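PDB 6SBF: MstE from Scytonema sp. PCC 10023, which assembles complex isoprenoid scaffolds as a single-domain type II terpene cyclase with an alpha6-alpha6 barrel, probably in the biosynthesis of merosterols. Local coordinates for residues I313-D318 with N322-W327; I147-E152 with G209-D214; F48-A53 with K337-S342. The protein carries 1 engineered substitution. All coordinates share one frame; numbering follows the deposited sequence. Where two conformers were deposited one is given.

Contact 1: residues I313-D318 with N322-W327; sequences IPYPFD and NQFPHW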
loop_
_atom_site.group_PDB
_atom_site.type_symbol
_atom_site.label_atom_id
_atom_site.label_comp_id
_atom_site.label_asym_id
_atom_site.label_seq_id
_atom_site.Cartn_x
_atom_site.Cartn_y
_atom_site.Cartn_z
ATOM N N ILE A 313 -13.707 2.145 5.675
ATOM C CA ILE A 313 -14.440 0.959 6.104
ATOM C C ILE A 313 -15.807 1.049 5.447
ATOM O O ILE A 313 -16.751 1.631 5.985
ATOM C CB ILE A 313 -14.540 0.887 7.616
ATOM C CG1 ILE A 313 -13.157 1.030 8.275
ATOM C CG2 ILE A 313 -15.261 -0.415 7.932
ATOM C CD1 ILE A 313 -12.051 0.055 7.763
ATOM N N PRO A 314 -15.998 0.441 4.244
ATOM C CA PRO A 314 -17.323 0.430 3.654
ATOM C C PRO A 314 -18.239 -0.446 4.491
ATOM O O PRO A 314 -17.785 -1.315 5.216
ATOM C CB PRO A 314 -17.122 -0.223 2.287
ATOM C CG PRO A 314 -15.605 -0.091 2.036
ATOM C CD PRO A 314 -15.038 -0.298 3.423
ATOM N N TYR A 315 -19.539 -0.223 4.340
ATOM C CA TYR A 315 -20.495 -1.210 4.872
ATOM C C TYR A 315 -20.184 -2.567 4.251
ATOM O O TYR A 315 -19.757 -2.658 3.085
ATOM C CB TYR A 315 -21.930 -0.779 4.576
ATOM C CG TYR A 315 -22.430 0.332 5.454
ATOM C CD1 TYR A 315 -22.248 1.654 5.112
ATOM C CD2 TYR A 315 -23.045 0.055 6.659
ATOM C CE1 TYR A 315 -22.677 2.689 5.926
ATOM C CE2 TYR A 315 -23.481 1.076 7.485
ATOM C CZ TYR A 315 -23.317 2.403 7.109
ATOM O OH TYR A 315 -23.760 3.416 7.920
ATOM N N PRO A 316 -20.403 -3.668 4.996
ATOM C CA PRO A 316 -20.068 -5.003 4.513
ATOM C C PRO A 316 -20.729 -5.380 3.189
ATOM O O PRO A 316 -20.170 -6.206 2.456
ATOM C CB PRO A 316 -20.405 -6.008 5.625
ATOM C CG PRO A 316 -20.651 -5.144 6.798
ATOM C CD PRO A 316 -20.905 -3.713 6.376
ATOM N N PHE A 317 -21.874 -4.772 2.872
ATOM C CA PHE A 317 -22.674 -5.174 1.706
ATOM C C PHE A 317 -22.226 -4.381 0.496
ATOM O O PHE A 317 -22.772 -4.640 -0.612
ATOM C CB PHE A 317 -24.170 -4.910 1.998
ATOM C CG PHE A 317 -24.557 -3.498 2.423
ATOM C CD1 PHE A 317 -24.548 -2.456 1.504
ATOM C CD2 PHE A 317 -24.894 -3.208 3.759
ATOM C CE1 PHE A 317 -24.874 -1.156 1.905
ATOM C CE2 PHE A 317 -25.176 -1.916 4.170
ATOM C CZ PHE A 317 -25.176 -0.889 3.228
ATOM N N ASP A 318 -21.400 -3.359 0.712
ATOM C CA ASP A 318 -21.150 -2.325 -0.317
ATOM C C ASP A 318 -20.072 -2.789 -1.307
ATOM O O ASP A 318 -18.900 -2.767 -0.951
ATOM C CB ASP A 318 -20.751 -1.011 0.327
ATOM C CG ASP A 318 -20.772 0.114 -0.695
ATOM O OD1 ASP A 318 -21.038 -0.187 -1.915
ATOM O OD2 ASP A 318 -20.458 1.270 -0.290
ATOM N N ASN A 322 -16.463 3.515 -4.098
ATOM C CA ASN A 322 -16.144 4.764 -4.835
ATOM C C ASN A 322 -17.441 5.506 -5.244
ATOM O O ASN A 322 -17.314 6.596 -5.762
ATOM C CB ASN A 322 -15.289 4.402 -6.037
ATOM C CG ASN A 322 -13.964 3.782 -5.596
ATOM O OD1 ASN A 322 -13.173 4.483 -5.010
ATOM N ND2 ASN A 322 -13.806 2.490 -5.835
ATOM N N GLN A 323 -18.585 4.851 -5.037
ATOM C CA GLN A 323 -19.923 5.438 -5.295
ATOM C C GLN A 323 -20.639 5.706 -3.966
ATOM O O GLN A 323 -21.832 5.903 -4.001
ATOM C CB GLN A 323 -20.720 4.527 -6.247
ATOM C CG GLN A 323 -20.231 4.604 -7.691
ATOM C CD GLN A 323 -20.996 3.668 -8.604
ATOM O OE1 GLN A 323 -20.973 2.443 -8.459
ATOM N NE2 GLN A 323 -21.684 4.244 -9.566
ATOM N N PHE A 324 -19.926 5.712 -2.835
ATOM C CA PHE A 324 -20.494 6.036 -1.504
ATOM C C PHE A 324 -20.111 7.461 -1.154
ATOM O O PHE A 324 -18.940 7.794 -0.960
ATOM C CB PHE A 324 -19.918 5.058 -0.488
ATOM C CG PHE A 324 -20.469 5.167 0.911
ATOM C CD1 PHE A 324 -21.683 4.590 1.253
ATOM C CD2 PHE A 324 -19.775 5.851 1.880
ATOM C CE1 PHE A 324 -22.152 4.663 2.559
ATOM C CE2 PHE A 324 -20.210 5.898 3.189
ATOM C CZ PHE A 324 -21.428 5.349 3.516
ATOM N N PRO A 325 -21.100 8.386 -1.128
ATOM C CA PRO A 325 -20.740 9.799 -0.996
ATOM C C PRO A 325 -20.653 10.282 0.437
ATOM O O PRO A 325 -20.355 11.462 0.612
ATOM C CB PRO A 325 -21.862 10.505 -1.752
ATOM C CG PRO A 325 -23.060 9.602 -1.565
ATOM C CD PRO A 325 -22.488 8.204 -1.604
ATOM N N HIS A 326 -20.865 9.322 1.375
ATOM C CA HIS A 326 -21.151 9.658 2.781
ATOM C C HIS A 326 -19.960 9.583 3.719
ATOM O O HIS A 326 -20.136 9.714 4.951
ATOM C CB HIS A 326 -22.302 8.780 3.303
ATOM C CG HIS A 326 -23.502 8.717 2.430
ATOM N ND1 HIS A 326 -24.315 9.806 2.186
ATOM C CD2 HIS A 326 -24.018 7.670 1.745
ATOM C CE1 HIS A 326 -25.294 9.417 1.392
ATOM N NE2 HIS A 326 -25.158 8.094 1.102
ATOM N N TRP A 327 -18.785 9.346 3.231
ATOM C CA TRP A 327 -17.589 9.122 4.060
ATOM C C TRP A 327 -17.451 10.252 5.056
ATOM O O TRP A 327 -17.527 11.435 4.665
ATOM C CB TRP A 327 -16.280 8.993 3.268
ATOM C CG TRP A 327 -16.284 7.878 2.280
ATOM C CD1 TRP A 327 -16.312 7.929 0.916
ATOM C CD2 TRP A 327 -16.240 6.494 2.620
ATOM N NE1 TRP A 327 -16.343 6.658 0.412
ATOM C CE2 TRP A 327 -16.301 5.765 1.423
ATOM C CE3 TRP A 327 -16.172 5.800 3.845
ATOM C CZ2 TRP A 327 -16.356 4.390 1.388
ATOM C CZ3 TRP A 327 -16.277 4.442 3.803
ATOM C CH2 TRP A 327 -16.328 3.751 2.598
#
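Trp327 points the six-membered rim of its indole at the backbone of Ile313 and Pro314, meeting it edge-on. CZ3 of Trp327 lies 3.6 Å from the O of Ile313, and the neighbouring rim carbon, Trp327 CH2, sits 3.6 Å from Pro314 CA. The proline ring adds an apolar touch, Pro314 CG coming within 3.9 Å of Trp327 CH2. Phe324 then sits on the indole: its CD2 is over the centre of one face, 3.5 Å above the plane. With CG anti to the backbone N (chi1 -175°), the phenyl swings across toward residues 313-318, where its far end reaches Tyr315. There Phe324 CZ lies 3.8 Å from Tyr315 CE1, near the plane of the tyrosine ring. The two side chains cross almost at right angles, yet the ring planes are 59° apart, so the pair is neither a stack nor edge-to-face. Nearer the backbone, Asp318 OD2 packs 3.8 Å from Phe324 CB, while OD1 of the same carboxylate takes the backbone N-H of Asn320. A serine in place of Phe324 would probably open a gap above the Trp327 indole and leave the edge of Tyr315 without its apolar partner. No hydrogen bond spans the two segments. Within 313-318, a type I turn is closed by Asp318 N to Tyr315 O at 3.0 Å. Both segments belong to the excursion joining strands 311-313 and 328-329, the outer strands of a mixed sheet whose middle strand is 342-344. Trp172 and Tyr210, in the loops leading to helices 177-183 and 215-229, tie Pro314 O and Asp318 O to the body of the barrel.

Contact 2: residues I147-E152 with G209-D214; sequences IATFAE and GYWWSD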
loop_
_atom_site.group_PDB
_atom_site.type_symbol
_atom_site.label_atom_id
_atom_site.label_comp_id
_atom_site.label_asym_id
_atom_site.label_seq_id
_atom_site.Cartn_x
_atom_site.Cartn_y
_atom_site.Cartn_z
ATOM N N ILE A 147 -8.940 -11.070 -6.708
ATOM C CA ILE A 147 -8.818 -11.668 -5.388
ATOM C C ILE A 147 -9.632 -10.874 -4.373
ATOM O O ILE A 147 -9.639 -9.621 -4.408
ATOM C CB ILE A 147 -7.347 -11.836 -5.021
ATOM C CG1 ILE A 147 -7.182 -12.891 -3.953
ATOM C CG2 ILE A 147 -6.793 -10.548 -4.649
ATOM C CD1 ILE A 147 -5.819 -13.516 -3.979
ATOM N N ALA A 148 -10.308 -11.612 -3.509
ATOM C CA ALA A 148 -11.114 -11.051 -2.404
ATOM C C ALA A 148 -10.247 -10.931 -1.136
ATOM O O ALA A 148 -9.447 -11.805 -0.850
ATOM C CB ALA A 148 -12.333 -11.866 -2.129
ATOM N N THR A 149 -10.499 -9.914 -0.335
ATOM C CA THR A 149 -9.754 -9.697 0.918
ATOM C C THR A 149 -10.078 -10.811 1.909
ATOM O O THR A 149 -9.158 -11.405 2.521
ATOM C CB THR A 149 -10.086 -8.341 1.534
ATOM O OG1 THR A 149 -9.667 -7.295 0.659
ATOM C CG2 THR A 149 -9.387 -8.123 2.856
ATOM N N PHE A 150 -11.350 -11.059 2.153
ATOM C CA PHE A 150 -11.805 -11.953 3.225
ATOM C C PHE A 150 -12.672 -13.067 2.677
ATOM O O PHE A 150 -13.431 -12.879 1.719
ATOM C CB PHE A 150 -12.711 -11.195 4.183
ATOM C CG PHE A 150 -12.024 -10.169 5.033
ATOM C CD1 PHE A 150 -11.061 -10.535 5.959
ATOM C CD2 PHE A 150 -12.338 -8.827 4.907
ATOM C CE1 PHE A 150 -10.454 -9.585 6.746
ATOM C CE2 PHE A 150 -11.698 -7.876 5.678
ATOM C CZ PHE A 150 -10.779 -8.259 6.623
ATOM N N ALA A 151 -12.624 -14.215 3.330
ATOM C CA ALA A 151 -13.625 -15.281 3.238
ATOM C C ALA A 151 -14.764 -14.932 4.200
ATOM O O ALA A 151 -14.494 -14.558 5.378
ATOM C CB ALA A 151 -13.002 -16.593 3.606
ATOM N N GLU A 152 -15.976 -15.099 3.714
ATOM C CA GLU A 152 -17.167 -14.616 4.429
ATOM C C GLU A 152 -17.249 -15.182 5.852
ATOM O O GLU A 152 -17.551 -14.406 6.793
ATOM C CB GLU A 152 -18.409 -14.989 3.620
ATOM C CG GLU A 152 -19.681 -14.436 4.222
ATOM C CD GLU A 152 -20.925 -14.450 3.356
ATOM O OE1 GLU A 152 -22.002 -14.075 3.854
ATOM O OE2 GLU A 152 -20.802 -14.799 2.187
ATOM N N GLY A 209 -9.571 1.636 -6.007
ATOM C CA GLY A 209 -9.473 0.609 -4.978
ATOM C C GLY A 209 -10.750 0.452 -4.161
ATOM O O GLY A 209 -11.717 1.208 -4.314
ATOM N N TYR A 210 -10.749 -0.514 -3.283
ATOM C CA TYR A 210 -11.858 -0.811 -2.389
ATOM C C TYR A 210 -11.621 -0.135 -1.038
ATOM O O TYR A 210 -12.444 0.749 -0.621
ATOM C CB TYR A 210 -12.053 -2.325 -2.255
ATOM C CG TYR A 210 -13.306 -2.659 -1.480
ATOM C CD1 TYR A 210 -14.535 -2.679 -2.120
ATOM C CD2 TYR A 210 -13.271 -2.912 -0.117
ATOM C CE1 TYR A 210 -15.689 -2.965 -1.410
ATOM C CE2 TYR A 210 -14.426 -3.188 0.603
ATOM C CZ TYR A 210 -15.636 -3.195 -0.053
ATOM O OH TYR A 210 -16.774 -3.430 0.664
ATOM N N TRP A 211 -10.508 -0.457 -0.382
ATOM C CA TRP A 211 -10.268 0.003 1.011
ATOM C C TRP A 211 -9.626 1.382 1.104
ATOM O O TRP A 211 -9.472 1.903 2.190
ATOM C CB TRP A 211 -9.371 -1.005 1.706
ATOM C CG TRP A 211 -9.925 -2.381 1.832
ATOM C CD1 TRP A 211 -9.544 -3.481 1.118
ATOM C CD2 TRP A 211 -10.958 -2.825 2.724
ATOM N NE1 TRP A 211 -10.270 -4.577 1.486
ATOM C CE2 TRP A 211 -11.162 -4.192 2.478
ATOM C CE3 TRP A 211 -11.781 -2.204 3.675
ATOM C CZ2 TRP A 211 -12.104 -4.945 3.157
ATOM C CZ3 TRP A 211 -12.710 -2.957 4.347
ATOM C CH2 TRP A 211 -12.893 -4.311 4.100
ATOM N N TRP A 212 -9.169 1.953 0.022
ATOM C CA TRP A 212 -8.403 3.199 0.041
ATOM C C TRP A 212 -9.136 4.309 -0.649
ATOM O O TRP A 212 -9.693 4.109 -1.739
ATOM C CB TRP A 212 -7.050 2.996 -0.658
ATOM C CG TRP A 212 -6.209 1.945 0.000
ATOM C CD1 TRP A 212 -6.204 0.635 -0.328
ATOM C CD2 TRP A 212 -5.478 2.058 1.242
ATOM N NE1 TRP A 212 -5.455 -0.075 0.536
ATOM C CE2 TRP A 212 -4.999 0.781 1.519
ATOM C CE3 TRP A 212 -5.188 3.106 2.102
ATOM C CZ2 TRP A 212 -4.201 0.531 2.628
ATOM C CZ3 TRP A 212 -4.465 2.856 3.237
ATOM C CH2 TRP A 212 -3.919 1.587 3.459
ATOM N N SER A 213 -9.012 5.493 -0.090
ATOM C CA SER A 213 -9.568 6.711 -0.696
ATOM C C SER A 213 -8.745 7.101 -1.924
ATOM O O SER A 213 -9.284 7.668 -2.888
ATOM C CB SER A 213 -9.489 7.840 0.358
ATOM O OG SER A 213 -10.290 7.648 1.506
ATOM N N ASP A 214 -7.420 6.905 -1.847
ATOM C CA ASP A 214 -6.515 7.524 -2.836
ATOM C C ASP A 214 -6.261 6.534 -3.972
ATOM O O ASP A 214 -5.500 5.513 -3.791
ATOM C CB ASP A 214 -5.224 7.938 -2.159
ATOM C CG ASP A 214 -5.440 9.014 -1.111
ATOM O OD1 ASP A 214 -6.027 10.054 -1.468
ATOM O OD2 ASP A 214 -5.033 8.835 0.052
#
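Trp211 passes its indole N-H almost straight to the hydroxyl of Thr149: Trp211 NE1 to Thr149 OG1 is 2.9 Å with an N-H...O angle of 167°, and the oxygen lies practically in the indole plane. The threonine conformer sets this up. Its OG1 is anti to the carbonyl carbon (chi1 -64°) and faces the indole, while CG2, anti to the backbone N, also lies beside the indole and rests over one face of the Phe150 ring, toward its rim. Phe150 reaches the same tryptophan from further along its rim, bringing CE2 to 3.9 Å from Trp211 CZ2; the approach is oblique. Trp211 in turn is backed by the residue before it, since Tyr210 CD2 sits over the centre of an indole face, 3.5 Å above the plane. The contact joins two loops, Thr149 and Phe150 lying between helices 128-138 and 152-158, Trp211 between helices 187-200 and 215-229. The Thr149 hydroxyl has a second hydrogen-bond partner in His176 ND1, whose ring also stacks on Tyr210 and meets Trp211 edge-to-face. Such a gathering of aromatic rings recalls the linings of class II cyclase cavities, although the contact alone does not show that these rings meet substrate. Chemically, one polar grip does the precise work. The nearly linear bond satisfies the indole N-H and resists rotation of the tryptophan about its side-chain bonds, whereas the Phe150 touch is apolar and less directional. Because Thr149 OG1 serves both Trp211 and His176, the position of one ring is probably coupled to that of the other.

Contact 3: residues F48-A53 with K337-S342; sequences FNFPQA and KRFEGS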
loop_
_atom_site.group_PDB
_atom_site.type_symbol
_atom_site.label_atom_id
_atom_site.label_comp_id
_atom_site.label_asym_id
_atom_site.label_seq_id
_atom_site.Cartn_x
_atom_site.Cartn_y
_atom_site.Cartn_z
ATOM N N PHE A 48 -2.647 2.242 12.641
ATOM C CA PHE A 48 -4.109 2.190 12.535
ATOM C C PHE A 48 -4.712 1.731 13.848
ATOM O O PHE A 48 -4.078 1.023 14.632
ATOM C CB PHE A 48 -4.605 1.368 11.350
ATOM C CG PHE A 48 -4.119 1.868 10.003
ATOM C CD1 PHE A 48 -4.809 2.873 9.340
ATOM C CD2 PHE A 48 -2.968 1.343 9.418
ATOM C CE1 PHE A 48 -4.333 3.349 8.124
ATOM C CE2 PHE A 48 -2.528 1.845 8.204
ATOM C CZ PHE A 48 -3.222 2.828 7.546
ATOM N N ASN A 49 -5.964 2.128 14.076
ATOM C CA ASN A 49 -6.624 1.754 15.340
ATOM C C ASN A 49 -8.126 1.710 15.137
ATOM O O ASN A 49 -8.704 2.707 14.587
ATOM C CB ASN A 49 -6.268 2.740 16.453
ATOM C CG ASN A 49 -6.653 2.285 17.838
ATOM O OD1 ASN A 49 -7.049 1.153 18.067
ATOM N ND2 ASN A 49 -6.604 3.223 18.743
ATOM N N PHE A 50 -8.717 0.616 15.588
ATOM C CA PHE A 50 -10.185 0.494 15.717
ATOM C C PHE A 50 -10.468 0.461 17.209
ATOM O O PHE A 50 -10.554 -0.617 17.808
ATOM C CB PHE A 50 -10.668 -0.773 15.044
ATOM C CG PHE A 50 -10.517 -0.772 13.557
ATOM C CD1 PHE A 50 -11.500 -0.278 12.742
ATOM C CD2 PHE A 50 -9.360 -1.258 12.969
ATOM C CE1 PHE A 50 -11.338 -0.277 11.358
ATOM C CE2 PHE A 50 -9.203 -1.316 11.591
ATOM C CZ PHE A 50 -10.201 -0.803 10.812
ATOM N N PRO A 51 -10.573 1.614 17.873
ATOM C CA PRO A 51 -10.706 1.646 19.327
ATOM C C PRO A 51 -11.916 0.881 19.844
ATOM O O PRO A 51 -12.990 0.993 19.261
ATOM C CB PRO A 51 -10.743 3.116 19.685
ATOM C CG PRO A 51 -10.684 3.891 18.445
ATOM C CD PRO A 51 -10.528 2.944 17.289
ATOM N N GLN A 52 -11.651 0.127 20.911
ATOM C CA GLN A 52 -12.653 -0.639 21.700
ATOM C C GLN A 52 -13.218 -1.700 20.769
ATOM O O GLN A 52 -14.242 -2.227 21.039
ATOM C CB GLN A 52 -13.705 0.266 22.346
ATOM C CG GLN A 52 -13.137 1.422 23.149
ATOM C CD GLN A 52 -14.209 2.000 24.051
ATOM O OE1 GLN A 52 -15.374 2.147 23.669
ATOM N NE2 GLN A 52 -13.826 2.346 25.270
ATOM N N ALA A 53 -12.478 -2.053 19.721
ATOM C CA ALA A 53 -12.921 -3.074 18.753
ATOM C C ALA A 53 -11.686 -3.882 18.376
ATOM O O ALA A 53 -11.066 -4.559 19.206
ATOM C CB ALA A 53 -13.608 -2.418 17.559
ATOM N N LYS A 337 -20.856 6.942 17.187
ATOM C CA LYS A 337 -20.228 6.616 15.883
ATOM C C LYS A 337 -19.990 5.122 15.683
ATOM O O LYS A 337 -20.000 4.335 16.604
ATOM C CB LYS A 337 -18.938 7.422 15.726
ATOM C CG LYS A 337 -17.823 7.194 16.747
ATOM C CD LYS A 337 -17.116 8.520 16.990
ATOM C CE LYS A 337 -15.741 8.497 17.613
ATOM N NZ LYS A 337 -14.950 9.650 17.093
ATOM N N ARG A 338 -19.745 4.780 14.437
ATOM C CA ARG A 338 -19.488 3.391 14.024
ATOM C C ARG A 338 -18.384 3.472 13.007
ATOM O O ARG A 338 -18.180 4.556 12.407
ATOM C CB ARG A 338 -20.708 2.722 13.395
ATOM C CG ARG A 338 -21.310 3.471 12.210
ATOM C CD ARG A 338 -22.631 2.862 11.792
ATOM N NE ARG A 338 -22.453 1.441 11.482
ATOM C CZ ARG A 338 -23.421 0.536 11.516
ATOM N NH1 ARG A 338 -23.149 -0.730 11.241
ATOM N NH2 ARG A 338 -24.660 0.904 11.803
ATOM N N PHE A 339 -17.760 2.355 12.757
ATOM C CA PHE A 339 -16.697 2.361 11.742
ATOM C C PHE A 339 -17.252 2.334 10.318
ATOM O O PHE A 339 -16.599 2.935 9.436
ATOM C CB PHE A 339 -15.724 1.223 12.006
ATOM C CG PHE A 339 -14.958 1.427 13.277
ATOM C CD1 PHE A 339 -13.974 2.415 13.373
ATOM C CD2 PHE A 339 -15.210 0.623 14.368
ATOM C CE1 PHE A 339 -13.220 2.545 14.537
ATOM C CE2 PHE A 339 -14.507 0.814 15.551
ATOM C CZ PHE A 339 -13.532 1.784 15.644
ATOM N N GLU A 340 -18.393 1.685 10.098
ATOM C CA GLU A 340 -18.937 1.559 8.740
ATOM C C GLU A 340 -19.268 2.956 8.239
ATOM O O GLU A 340 -19.926 3.730 8.951
ATOM C CB GLU A 340 -20.148 0.647 8.658
ATOM C CG GLU A 340 -19.856 -0.770 9.098
ATOM C CD GLU A 340 -19.895 -1.019 10.601
ATOM O OE1 GLU A 340 -19.522 -2.123 10.967
ATOM O OE2 GLU A 340 -20.227 -0.107 11.399
ATOM N N GLY A 341 -18.795 3.239 7.035
ATOM C CA GLY A 341 -18.950 4.535 6.391
ATOM C C GLY A 341 -17.981 5.561 6.884
ATOM O O GLY A 341 -18.133 6.729 6.516
ATOM N N SER A 342 -16.944 5.140 7.594
ATOM C CA SER A 342 -15.915 6.076 8.095
ATOM C C SER A 342 -14.520 5.734 7.567
ATOM O O SER A 342 -14.340 4.645 6.993
ATOM C CB SER A 342 -15.938 6.120 9.595
ATOM O OG SER A 342 -15.145 5.069 10.120
#
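Phe50 and Phe339, whose CA atoms are the nearest pair across the contact at 7.9 Å, each begin a type II beta turn, one running to Ala53 and the other to Ser342. The rings form a T-shaped pair. Phe50 turns its edge to the face of Phe339, with CD1 above the ring centre and 3.7 Å from Phe339 CD1; the centroids are 5.1 Å apart and the planes stand at 71°. Phe339 carries its ring forward with CG anti to the carbonyl carbon (chi1 -67°), and its far end tucks into the opposing turn. There its CZ lies 3.6 Å from Phe50 CA and equally close to Pro51 CD, which arrives at the ring edge, while Ala53 CB stands 3.9 Å from Phe339 CE2. Tyr330 stacks on the same phenylalanine. In the turn behind it, Phe339 O is gripped by two donors from the same face of its plane, Ser342 N and Ser342 OG, the hydroxyl at 2.7 Å. Beside this turn, Arg338, the residue before it, holds Glu340 OE2 through NE at 2.7 Å in a salt bridge that does not cross the contact. Segments 48-53 and 337-342, 284 residues apart at their closest ends, thus meet at the surface through apolar and aromatic contacts, with no hydrogen bond between them and one phenylalanine supplying most of the grip.

Contact 2 lies deepest, its centre about 12 Å from the centre of the chain, while the centres of contacts 1 and 3 both sit about 20 Å from it; contact 3 is a true surface join and contact 1 is partly buried. Only contact 2 spends a hydrogen bond across its segments. Contacts 1 and 3 rest mainly on ring and carbon packing. Contact 1 touches both others: Asn322 ND2 meets Gly209 O and Pro314 packs on Trp211 on the contact 2 side, while Ile313 pairs with Gly341 and Ser342 through the sheet shared with contact 3. Contacts 2 and 3 do not touch, and both contacts 1 and 2 fall inside the long loop that contact 3 closes.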